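Side-chain contacts in KDGF (Halomonas sp., PDB 5FQ0), which probably converts unsaturated monouronates released from pectin and alginate into linear keto sugars, using a cupin fold that carries nickel in this crystal: residues Val37-Asp40 with Arg41-Gly45; Phe81-Pro84 with His85-His89. All coordinates share one frame; numbering follows the deposited sequence.

Contact 1 of 2, residues Val37-Asp40 with Arg41-Gly45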
ATOM      1  N   VAL B  37       2.757   9.513   0.986  1.00 19.82           N
ATOM      2  CA  VAL B  37       3.775  10.533   1.341  1.00 18.94           C
ATOM      3  C   VAL B  37       4.509  11.039   0.079  1.00 19.19           C
ATOM      4  O   VAL B  37       5.026  10.255  -0.729  1.00 18.21           O
ATOM      5  CB  VAL B  37       4.811  10.015   2.391  1.00 21.09           C
ATOM      6  CG1 VAL B  37       5.656  11.180   2.961  1.00 19.51           C
ATOM      7  CG2 VAL B  37       4.105   9.261   3.527  1.00 20.41           C
ATOM      8  N   LYS B  38       4.524  12.359  -0.084  1.00 19.48           N
ATOM      9  CA  LYS B  38       5.144  13.017  -1.234  1.00 20.18           C
ATOM     10  C   LYS B  38       6.417  13.757  -0.828  1.00 23.26           C
ATOM     11  O   LYS B  38       6.377  14.656   0.035  1.00 24.26           O
ATOM     12  CB  LYS B  38       4.172  14.032  -1.850  1.00 19.93           C
ATOM     13  CG  LYS B  38       4.726  14.733  -3.096  1.00 19.76           C
ATOM     14  CD  LYS B  38       3.637  15.474  -3.854  1.00 20.37           C
ATOM     15  CE  LYS B  38       2.936  16.531  -2.996  1.00 23.14           C
ATOM     16  NZ  LYS B  38       3.722  17.747  -2.710  1.00 23.90           N
ATOM     17  N   PHE B  39       7.520  13.420  -1.505  1.00 22.62           N
ATOM     18  CA  PHE B  39       8.816  14.014  -1.235  1.00 23.14           C
ATOM     19  C   PHE B  39       9.216  14.904  -2.411  1.00 22.62           C
ATOM     20  O   PHE B  39       9.069  14.525  -3.549  1.00 23.61           O
ATOM     21  CB  PHE B  39       9.871  12.903  -1.154  1.00 21.91           C
ATOM     22  CG  PHE B  39       9.872  12.126   0.127  1.00 23.25           C
ATOM     23  CD1 PHE B  39       8.799  11.320   0.478  1.00 23.01           C
ATOM     24  CD2 PHE B  39      11.019  12.138   0.954  1.00 23.23           C
ATOM     25  CE1 PHE B  39       8.844  10.569   1.652  1.00 24.07           C
ATOM     26  CE2 PHE B  39      11.059  11.412   2.131  1.00 25.43           C
ATOM     27  CZ  PHE B  39       9.979  10.622   2.482  1.00 24.98           C
ATOM     28  N   ASP B  40       9.730  16.083  -2.113  1.00 25.41           N
ATOM     29  CA  ASP B  40      10.486  16.851  -3.071  1.00 26.55           C
ATOM     30  C   ASP B  40      11.786  16.102  -3.316  1.00 26.07           C
ATOM     31  O   ASP B  40      12.212  15.292  -2.488  1.00 25.91           O
ATOM     32  CB  ASP B  40      10.810  18.203  -2.458  1.00 26.61           C
ATOM     33  CG  ASP B  40       9.592  19.064  -2.306  1.00 28.93           C
ATOM     34  OD1 ASP B  40       8.495  18.713  -2.812  1.00 26.88           O
ATOM     35  OD2 ASP B  40       9.753  20.129  -1.719  1.00 28.37           O
ATOM     36  N   ARG B  41      12.405  16.343  -4.466  1.00 24.52           N
ATOM     37  CA  ARG B  41      13.689  15.718  -4.763  1.00 24.99           C
ATOM     38  C   ARG B  41      14.748  16.079  -3.702  1.00 25.21           C
ATOM     39  O   ARG B  41      14.869  17.229  -3.282  1.00 25.07           O
ATOM     40  CB  ARG B  41      14.124  16.143  -6.151  1.00 26.63           C
ATOM     41  CG  ARG B  41      15.568  15.911  -6.485  1.00 29.29           C
ATOM     42  CD  ARG B  41      15.898  17.148  -7.287  1.00 36.40           C
ATOM     43  NE  ARG B  41      16.020  16.886  -8.691  1.00 34.89           N
ATOM     44  CZ  ARG B  41      15.929  17.793  -9.654  1.00 32.82           C
ATOM     45  NH1 ARG B  41      15.621  19.062  -9.424  1.00 32.48           N
ATOM     46  NH2 ARG B  41      16.149  17.391 -10.883  1.00 37.23           N
ATOM     47  N   GLY B  42      15.475  15.084  -3.218  1.00 25.14           N
ATOM     48  CA  GLY B  42      16.481  15.355  -2.187  1.00 24.80           C
ATOM     49  C   GLY B  42      15.935  15.547  -0.769  1.00 28.34           C
ATOM     50  O   GLY B  42      16.725  15.770   0.148  1.00 25.73           O
ATOM     51  N   ALA B  43      14.602  15.480  -0.571  1.00 25.64           N
ATOM     52  CA  ALA B  43      14.042  15.468   0.791  1.00 26.37           C
ATOM     53  C   ALA B  43      14.421  14.157   1.499  1.00 25.37           C
ATOM     54  O   ALA B  43      14.514  13.094   0.882  1.00 23.94           O
ATOM     55  CB  ALA B  43      12.519  15.657   0.780  1.00 26.49           C
ATOM     56  N   VAL B  44      14.662  14.247   2.801  1.00 25.62           N
ATOM     57  CA  VAL B  44      15.235  13.140   3.534  1.00 26.10           C
ATOM     58  C   VAL B  44      14.268  12.660   4.630  1.00 26.49           C
ATOM     59  O   VAL B  44      13.814  13.464   5.436  1.00 25.44           O
ATOM     60  CB  VAL B  44      16.598  13.551   4.176  1.00 28.09           C
ATOM     61  CG1 VAL B  44      17.136  12.463   5.099  1.00 26.08           C
ATOM     62  CG2 VAL B  44      17.621  13.909   3.102  1.00 27.47           C
ATOM     63  N   GLY B  45      13.977  11.349   4.655  1.00 26.42           N
ATOM     64  CA  GLY B  45      13.348  10.733   5.825  1.00 25.98           C
ATOM     65  C   GLY B  45      14.503  10.168   6.619  1.00 27.94           C
ATOM     66  O   GLY B  45      15.091   9.175   6.210  1.00 27.94           O
TER
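The apolar part of this turn rests on F39 and A43, where CD2 of the phenylalanine lies 3.8 Å from the methyl CB of the alanine. It is the rim of the ring, not its face, that turns to the returning chain. A43 O comes up to F39 CD2 at 3.6 Å, close to the ring plane, and further along the same rim F39 CE2 sits 3.9 Å from G45 N, which also lies in that plane. The first torsion explains this reach: with CG anti to its own carbonyl carbon and beside its backbone N (chi1 -77°), the F39 ring is sent across the turn to the start of the next strand. G45 has no side chain, so its contribution here is backbone alone.

These pieces illustrate how a cupin β-sandwich passes chain from one sheet to the other. Strand 32-39 belongs to the six-stranded sheet and strand 44-48 to the four-stranded one, with F39 buried between them and meeting F64 edge-to-face.

The polar part is carried by the backbone. D40 to A43 form a type II β-turn, closed by a bond from A43 N to D40 O of 3.1 Å, nearly straight at 160°. A43 CB approaches D40 O at 3.3 Å. G42 occupies the third position with a positive phi (78°), where a CB would be jammed against the R41 carbonyl oxygen. Further backbone bonds tie D40 to G20 and G42 to A93.

The charged side chains play little part across the turn. The D40 carboxylate leads outward, while R41, bent at its second and third torsions, runs away from the strand and touches P96.

Contact 2 of 2, residues Phe81-Pro84 with His85-His89. With NI (nickel (II) ion), chain H.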
ATOM      1  N   PHE B  81       9.976  -1.715   0.350  1.00 22.39           N
ATOM      2  CA  PHE B  81      10.726  -2.298   1.489  1.00 23.48           C
ATOM      3  C   PHE B  81       9.768  -2.698   2.607  1.00 23.33           C
ATOM      4  O   PHE B  81       8.680  -2.101   2.726  1.00 22.99           O
ATOM      5  CB  PHE B  81      11.789  -1.332   2.044  1.00 23.33           C
ATOM      6  CG  PHE B  81      11.230  -0.137   2.765  1.00 24.01           C
ATOM      7  CD1 PHE B  81      10.830   1.007   2.060  1.00 22.46           C
ATOM      8  CD2 PHE B  81      11.127  -0.134   4.151  1.00 23.99           C
ATOM      9  CE1 PHE B  81      10.329   2.104   2.717  1.00 23.70           C
ATOM     10  CE2 PHE B  81      10.633   0.979   4.832  1.00 25.87           C
ATOM     11  CZ  PHE B  81      10.227   2.100   4.120  1.00 25.28           C
ATOM     12  N   VAL B  82      10.186  -3.664   3.441  1.00 20.96           N
ATOM     13  CA  VAL B  82       9.477  -3.988   4.676  1.00 20.33           C
ATOM     14  C   VAL B  82      10.440  -3.771   5.827  1.00 21.72           C
ATOM     15  O   VAL B  82      11.539  -4.295   5.772  1.00 22.12           O
ATOM     16  CB  VAL B  82       8.781  -5.398   4.655  1.00 20.64           C
ATOM     17  CG1 VAL B  82       9.746  -6.527   4.261  1.00 21.08           C
ATOM     18  CG2 VAL B  82       8.048  -5.720   5.971  1.00 20.10           C
ATOM     19  N   ALA B  83      10.029  -2.959   6.820  1.00 19.42           N
ATOM     20  CA  ALA B  83      10.735  -2.789   8.084  1.00 21.21           C
ATOM     21  C   ALA B  83       9.928  -3.240   9.305  1.00 21.69           C
ATOM     22  O   ALA B  83       9.133  -2.442   9.851  1.00 23.28           O
ATOM     23  CB  ALA B  83      11.155  -1.325   8.275  1.00 19.88           C
ATOM     24  N   PRO B  84      10.166  -4.479   9.784  1.00 21.03           N
ATOM     25  CA  PRO B  84       9.445  -4.926  10.998  1.00 21.55           C
ATOM     26  C   PRO B  84       9.764  -3.954  12.146  1.00 22.12           C
ATOM     27  O   PRO B  84      10.776  -3.244  12.071  1.00 23.59           O
ATOM     28  CB  PRO B  84      10.030  -6.331  11.289  1.00 21.33           C
ATOM     29  CG  PRO B  84      10.776  -6.749  10.043  1.00 22.47           C
ATOM     30  CD  PRO B  84      11.113  -5.490   9.255  1.00 20.37           C
ATOM     31  N   HIS B  85       8.947  -3.907  13.193  1.00 22.85           N
ATOM     32  CA  HIS B  85       9.261  -3.013  14.303  1.00 23.32           C
ATOM     33  C   HIS B  85      10.689  -3.281  14.825  1.00 25.13           C
ATOM     34  O   HIS B  85      11.214  -4.403  14.675  1.00 23.02           O
ATOM     35  CB  HIS B  85       8.174  -3.015  15.417  1.00 22.64           C
ATOM     36  CG  HIS B  85       7.835  -4.371  15.985  1.00 23.56           C
ATOM     37  ND1 HIS B  85       8.728  -5.123  16.725  1.00 24.21           N
ATOM     38  CD2 HIS B  85       6.673  -5.074  15.978  1.00 23.72           C
ATOM     39  CE1 HIS B  85       8.136  -6.231  17.139  1.00 23.66           C
ATOM     40  NE2 HIS B  85       6.894  -6.237  16.686  1.00 22.88           N
ATOM     41  N   HIS B  86      11.331  -2.243  15.370  1.00 25.68           N
ATOM     42  CA  HIS B  86      12.761  -2.310  15.730  1.00 30.04           C
ATOM     43  C   HIS B  86      13.764  -2.431  14.566  1.00 31.66           C
ATOM     44  O   HIS B  86      14.892  -2.895  14.789  1.00 31.42           O
ATOM     45  CB  HIS B  86      13.030  -3.445  16.756  1.00 31.41           C
ATOM     46  CG  HIS B  86      12.367  -3.211  18.065  1.00 31.89           C
ATOM     47  ND1 HIS B  86      11.049  -3.543  18.294  1.00 33.25           N
ATOM     48  CD2 HIS B  86      12.814  -2.608  19.194  1.00 32.34           C
ATOM     49  CE1 HIS B  86      10.725  -3.193  19.527  1.00 35.42           C
ATOM     50  NE2 HIS B  86      11.772  -2.608  20.086  1.00 33.96           N
ATOM     51  N   THR B  87      13.361  -2.070  13.341  1.00 31.03           N
ATOM     52  CA  THR B  87      14.274  -2.107  12.177  1.00 28.72           C
ATOM     53  C   THR B  87      14.495  -0.649  11.726  1.00 30.44           C
ATOM     54  O   THR B  87      13.537   0.111  11.496  1.00 28.35           O
ATOM     55  CB  THR B  87      13.775  -3.009  11.009  1.00 29.62           C
ATOM     56  OG1 THR B  87      13.480  -4.316  11.493  1.00 29.87           O
ATOM     57  CG2 THR B  87      14.821  -3.176   9.889  1.00 28.65           C
ATOM     58  N   MET B  88      15.764  -0.259  11.663  1.00 27.14           N
ATOM     59  CA  MET B  88      16.158   1.065  11.216  1.00 27.08           C
ATOM     60  C   MET B  88      15.921   1.219   9.737  1.00 25.00           C
ATOM     61  O   MET B  88      16.315   0.368   8.937  1.00 24.60           O
ATOM     62  CB  MET B  88      17.658   1.292  11.483  1.00 31.00           C
ATOM     63  CG  MET B  88      17.999   1.527  12.952  1.00 32.34           C
ATOM     64  SD  MET B  88      17.328   3.071  13.601  1.00 39.47           S
ATOM     65  CE  MET B  88      17.985   4.161  12.355  1.00 36.56           C
ATOM     66  N   HIS B  89      15.309   2.328   9.359  1.00 22.87           N
ATOM     67  CA  HIS B  89      15.039   2.569   7.960  1.00 22.31           C
ATOM     68  C   HIS B  89      14.983   4.078   7.769  1.00 23.45           C
ATOM     69  O   HIS B  89      14.708   4.834   8.716  1.00 25.63           O
ATOM     70  CB  HIS B  89      13.719   1.880   7.521  1.00 20.73           C
ATOM     71  CG  HIS B  89      12.511   2.325   8.293  1.00 20.96           C
ATOM     72  ND1 HIS B  89      12.264   1.928   9.596  1.00 20.82           N
ATOM     73  CD2 HIS B  89      11.500   3.156   7.956  1.00 19.70           C
ATOM     74  CE1 HIS B  89      11.160   2.509  10.029  1.00 21.87           C
ATOM     75  NE2 HIS B  89      10.653   3.228   9.039  1.00 20.74           N
TER
HETATM   76 NI    NI H1113       9.167   4.608   9.584  1.00 25.72          NI
HETATM   77  O   HOH W   1      11.213  -0.050  12.793  1.00 21.67           O
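The methyl of A83 lies over one face of the H89 imidazole, a CH-pi contact in which A83 CB stands 4.0 Å from the ring centroid and 28° off its normal. F81 comes to the same histidine obliquely, its CE2 meeting H89 CD2 at 3.9 Å, with the two side chains crossing at about a right angle. Against this apolar bed H89 presents NE2 to the nickel ion at 2.1 Å, and H48, H50 and Q55 supply further ligands of the metal site.

The other ring nitrogen is a classic case of second-shell control. H89 ND1 donates to T87 O at 2.9 Å, along a nearly straight line (164°) and with the oxygen in the imidazole plane, which fixes the rotation of the ring while NE2 holds the metal. A water also approaches T87 O at 2.7 Å.

Behind this carbonyl stands the type II β-turn from P84 to T87. T87 OG1, beside its own backbone N and anti to its carbonyl carbon (chi1 -53°), donates to P84 O over 3.0 Å from above the carbonyl plane. The same oxygen takes a second, weak bond from T87 N, while T87 OG1 also packs on P84 CD at 3.5 Å. A valine in place of T87 has no hydroxyl to give P84 O, and the turn that places the H89 acceptor would probably be less firmly closed, left with the weak T87 N bond across its ends. At the outer end the imidazoles of H85 and H86 share a hydrogen bond between their ND1 atoms.

F81 and A83 lie on strand 80-83, bonded to strand 54-61 and packed against strand 64-68, and F81 and V82 also pair with an antiparallel strand of the other subunit; the turn then carries the chain across to strand 89-93 of the four-stranded sheet.

Overall arrangement
Both contacts are type II turns by which the chain leaves the six-stranded sheet for the four-stranded one, and their exit strands, 44-48 and 89-93, are antiparallel neighbours there. The centres of contact 1 and contact 2 lie about 19 Å apart, and their nearest atoms, about 5 Å apart, do not touch. Contact 1 is largely surface, with one buried residue, an aromatic; its polar work is done by backbone. Contact 2 is more buried and chemically richer: hydroxyl, imidazole, water and nickel join the same kind of turn, and its first strand also reaches the other subunit. One topological solution thus serves a sheet connection in contact 1, whose strand goes on to the nickel ligand H48, and in contact 2 holds a nickel ligand itself.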